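Local coordinates for polysaccharide deacetylase-like protein (Bacillus anthracis, PDB 4V33), which is a putative polysaccharide deacetylase with a bound zinc ion and a fibronectin type III domain, one of two required for osmotic stability and cell shape maintenance, at residues L147-I152 and V344-T349. Numbering follows the deposited sequence.
Sequences LMYHAI and VRIHHT. With ACT (acetate ion), chain C.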
ATOM      1  N   LEU A 147      -4.560  -6.951   3.930  1.00 13.76           N
ATOM      2  CA  LEU A 147      -5.538  -7.984   4.292  1.00 12.99           C
ATOM      3  C   LEU A 147      -5.239  -9.305   3.609  1.00 12.83           C
ATOM      4  O   LEU A 147      -4.848  -9.337   2.441  1.00 15.01           O
ATOM      5  CB  LEU A 147      -6.934  -7.538   3.880  1.00 12.72           C
ATOM      6  CG  LEU A 147      -7.485  -6.305   4.602  1.00 15.44           C
ATOM      7  CD1 LEU A 147      -8.706  -5.741   3.871  1.00 14.93           C
ATOM      8  CD2 LEU A 147      -7.872  -6.700   6.024  1.00 22.54           C
ATOM      9  N   MET A 148      -5.448 -10.400   4.340  1.00 11.68           N
ATOM     10  CA  MET A 148      -5.264 -11.736   3.792  1.00 12.64           C
ATOM     11  C   MET A 148      -6.570 -12.532   3.826  1.00 14.66           C
ATOM     12  O   MET A 148      -7.079 -12.866   4.907  1.00 15.02           O
ATOM     13  CB  MET A 148      -4.196 -12.491   4.569  1.00 13.42           C
ATOM     14  CG  MET A 148      -4.022 -13.937   4.090  1.00 16.92           C
ATOM     15  SD  MET A 148      -2.739 -14.828   4.968  1.00 20.76           S
ATOM     16  CE  MET A 148      -3.320 -14.642   6.651  1.00 18.20           C
ATOM     17  N   TYR A 149      -7.103 -12.801   2.636  1.00 13.30           N
ATOM     18  CA  TYR A 149      -8.234 -13.703   2.450  1.00 11.56           C
ATOM     19  C   TYR A 149      -7.785 -14.996   1.796  1.00 13.05           C
ATOM     20  O   TYR A 149      -6.705 -15.059   1.199  1.00 13.53           O
ATOM     21  CB  TYR A 149      -9.271 -13.056   1.541  1.00 12.78           C
ATOM     22  CG  TYR A 149      -9.997 -11.876   2.138  1.00 11.57           C
ATOM     23  CD1 TYR A 149     -11.144 -12.069   2.911  1.00 12.87           C
ATOM     24  CD2 TYR A 149      -9.568 -10.578   1.918  1.00 13.28           C
ATOM     25  CE1 TYR A 149     -11.829 -11.013   3.450  1.00 12.64           C
ATOM     26  CE2 TYR A 149     -10.248  -9.500   2.462  1.00 13.41           C
ATOM     27  CZ  TYR A 149     -11.381  -9.719   3.217  1.00 12.92           C
ATOM     28  OH  TYR A 149     -12.049  -8.643   3.745  1.00 14.43           O
ATOM     29  N   HIS A 150      -8.606 -16.036   1.923  1.00 13.38           N
ATOM     30  CA  HIS A 150      -8.399 -17.285   1.207  1.00 14.07           C
ATOM     31  C   HIS A 150      -9.617 -17.609   0.348  1.00 16.29           C
ATOM     32  O   HIS A 150      -9.722 -17.118  -0.774  1.00 17.65           O
ATOM     33  CB  HIS A 150      -8.067 -18.414   2.179  1.00 16.57           C
ATOM     34  CG  HIS A 150      -6.664 -18.352   2.689  1.00 18.19           C
ATOM     35  ND1 HIS A 150      -6.262 -17.462   3.663  1.00 22.77           N
ATOM     36  CD2 HIS A 150      -5.555 -19.039   2.324  1.00 23.03           C
ATOM     37  CE1 HIS A 150      -4.969 -17.626   3.896  1.00 20.62           C
ATOM     38  NE2 HIS A 150      -4.516 -18.566   3.089  1.00 24.09           N
ATOM     39  N   ALA A 151     -10.537 -18.419   0.867  1.00 15.41           N
ATOM     40  CA  ALA A 151     -11.743 -18.770   0.124  1.00 15.96           C
ATOM     41  C   ALA A 151     -12.822 -17.713   0.341  1.00 16.54           C
ATOM     42  O   ALA A 151     -13.007 -17.227   1.458  1.00 15.70           O
ATOM     43  CB  ALA A 151     -12.252 -20.130   0.561  1.00 16.71           C
ATOM     44  N   ILE A 152     -13.501 -17.330  -0.738  1.00 14.92           N
ATOM     45  CA  ILE A 152     -14.701 -16.497  -0.648  1.00 14.61           C
ATOM     46  C   ILE A 152     -15.858 -17.354  -1.132  1.00 15.85           C
ATOM     47  O   ILE A 152     -16.131 -17.454  -2.326  1.00 16.75           O
ATOM     48  CB  ILE A 152     -14.588 -15.215  -1.483  1.00 14.00           C
ATOM     49  CG1 ILE A 152     -13.319 -14.437  -1.103  1.00 16.25           C
ATOM     50  CG2 ILE A 152     -15.832 -14.347  -1.280  1.00 15.52           C
ATOM     51  CD1 ILE A 152     -13.294 -13.942   0.343  1.00 15.82           C
ATOM     52  N   VAL A 344      -2.880  -8.745   7.821  1.00 13.24           N
ATOM     53  CA  VAL A 344      -4.027  -8.861   8.717  1.00 13.51           C
ATOM     54  C   VAL A 344      -4.912 -10.013   8.240  1.00 13.60           C
ATOM     55  O   VAL A 344      -5.483  -9.961   7.147  1.00 14.73           O
ATOM     56  CB  VAL A 344      -4.832  -7.539   8.739  1.00 14.46           C
ATOM     57  CG1 VAL A 344      -6.062  -7.680   9.638  1.00 15.13           C
ATOM     58  CG2 VAL A 344      -3.945  -6.374   9.205  1.00 15.62           C
ATOM     59  N   ARG A 345      -5.020 -11.059   9.053  1.00 14.62           N
ATOM     60  CA  ARG A 345      -5.805 -12.237   8.700  1.00 13.18           C
ATOM     61  C   ARG A 345      -7.295 -11.990   8.919  1.00 15.03           C
ATOM     62  O   ARG A 345      -7.698 -11.553   9.993  1.00 20.12           O
ATOM     63  CB  ARG A 345      -5.352 -13.423   9.549  1.00 18.48           C
ATOM     64  CG  ARG A 345      -6.155 -14.687   9.329  1.00 19.38           C
ATOM     65  CD  ARG A 345      -5.643 -15.837  10.211  1.00 21.49           C
ATOM     66  NE  ARG A 345      -4.310 -16.300   9.836  1.00 24.53           N
ATOM     67  CZ  ARG A 345      -4.069 -17.178   8.867  1.00 21.60           C
ATOM     68  NH1 ARG A 345      -5.069 -17.669   8.146  1.00 23.99           N
ATOM     69  NH2 ARG A 345      -2.818 -17.551   8.606  1.00 25.07           N
ATOM     70  N   ILE A 346      -8.099 -12.242   7.890  1.00 13.40           N
ATOM     71  CA  ILE A 346      -9.548 -12.239   8.063  1.00 13.09           C
ATOM     72  C   ILE A 346     -10.049 -13.672   8.244  1.00 13.99           C
ATOM     73  O   ILE A 346      -9.637 -14.581   7.521  1.00 17.39           O
ATOM     74  CB  ILE A 346     -10.273 -11.549   6.892  1.00 13.49           C
ATOM     75  CG1 ILE A 346      -9.720 -10.132   6.679  1.00 16.12           C
ATOM     76  CG2 ILE A 346     -11.782 -11.525   7.150  1.00 14.76           C
ATOM     77  CD1 ILE A 346      -9.652  -9.281   7.946  1.00 19.25           C
ATOM     78  N   HIS A 347     -10.922 -13.874   9.230  1.00 13.04           N
ATOM     79  CA  HIS A 347     -11.411 -15.200   9.591  1.00 14.01           C
ATOM     80  C   HIS A 347     -12.853 -15.414   9.152  1.00 13.00           C
ATOM     81  O   HIS A 347     -13.598 -14.457   8.942  1.00 13.40           O
ATOM     82  CB  HIS A 347     -11.389 -15.363  11.110  1.00 14.51           C
ATOM     83  CG  HIS A 347     -10.029 -15.230  11.718  1.00 17.50           C
ATOM     84  ND1 HIS A 347      -9.197 -16.313  11.907  1.00 21.36           N
ATOM     85  CD2 HIS A 347      -9.367 -14.153  12.201  1.00 23.10           C
ATOM     86  CE1 HIS A 347      -8.076 -15.905  12.477  1.00 21.86           C
ATOM     87  NE2 HIS A 347      -8.151 -14.600  12.662  1.00 23.61           N
ATOM     88  N   HIS A 348     -13.247 -16.679   9.060  1.00 12.89           N
ATOM     89  CA  HIS A 348     -14.644 -17.042   8.824  1.00 13.15           C
ATOM     90  C   HIS A 348     -15.598 -16.303   9.761  1.00 14.45           C
ATOM     91  O   HIS A 348     -16.692 -15.896   9.360  1.00 14.36           O
ATOM     92  CB  HIS A 348     -14.818 -18.551   9.018  1.00 14.00           C
ATOM     93  CG  HIS A 348     -16.229 -19.025   8.843  1.00 14.34           C
ATOM     94  ND1 HIS A 348     -16.833 -19.129   7.607  1.00 16.26           N
ATOM     95  CD2 HIS A 348     -17.150 -19.431   9.746  1.00 14.43           C
ATOM     96  CE1 HIS A 348     -18.066 -19.581   7.761  1.00 17.22           C
ATOM     97  NE2 HIS A 348     -18.285 -19.769   9.051  1.00 19.71           N
ATOM     98  N   THR A 349     -15.174 -16.132  11.007  1.00 12.64           N
ATOM     99  CA  THR A 349     -16.021 -15.528  12.041  1.00 12.59           C
ATOM    100  C   THR A 349     -15.903 -14.002  12.166  1.00 12.86           C
ATOM    101  O   THR A 349     -16.612 -13.398  12.978  1.00 13.55           O
ATOM    102  CB  THR A 349     -15.698 -16.113  13.427  1.00 13.76           C
ATOM    103  OG1 THR A 349     -14.315 -15.868  13.736  1.00 16.78           O
ATOM    104  CG2 THR A 349     -15.970 -17.613  13.465  1.00 14.98           C
TER
HETATM  105  C   ACT C1361      -0.799 -19.165   2.923  1.00 30.96           C
HETATM  106  O   ACT C1361      -1.790 -18.842   2.215  1.00 23.62           O
HETATM  107  OXT ACT C1361      -0.536 -20.390   3.059  1.00 26.72           O
HETATM  108  CH3 ACT C1361       0.044 -18.126   3.586  1.00 28.80           C
HETATM  109  O   HOH W   1      -7.435 -15.597   5.410  0.98 20.11           O
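Ile346 CG1 lies over one face of the Tyr149 ring, 4.2 Å from its centroid and displaced toward the rim, a CH-pi contact, while Ile346 CG2 touches ring atom CE1. Tyr149 OH is hydrogen-bonded to Gln173 of helix 167-179, and Phe170 meets the ring edge-to-face. The guanidinium of Arg345 has Met148 CE centred over one face, 3.5 Å from CZ. Both side chains set out with CG anti to the backbone N and run side by side; the bend of Met148 at chi3 (57°) turns its methyl onto the planar group. At the edge of the His150 imidazole, NE2 donates at 2.9 Å to O of an acetate, probably from the crystallisation liquor, that Phe303 N also holds. A water within bonding distance of His150 ND1 and the carbonyl oxygens of Met148 and Ile346 probably bridges the chains where they part.

Before that split the strands pair in parallel, with Met148 N donating to Val344 O (2.8 Å) and Ile346 N returning an almost straight, longer bond to Met148 O (3.2 Å, 173° at the hydrogen). On the sheet face opposite Met148 and Arg345, Leu147 CD2 packs 3.7 Å from Ile346 CD1, and Leu147 also touches Phe355 and Ile359 of helix 352-359. The pair joins the first and last strands of the deacetylase barrel, as in the distorted TIM-barrel of polysaccharide deacetylases, and brings the side chain of His150 to about 4 Å from the zinc ion bound by Asp206, His264 and His268.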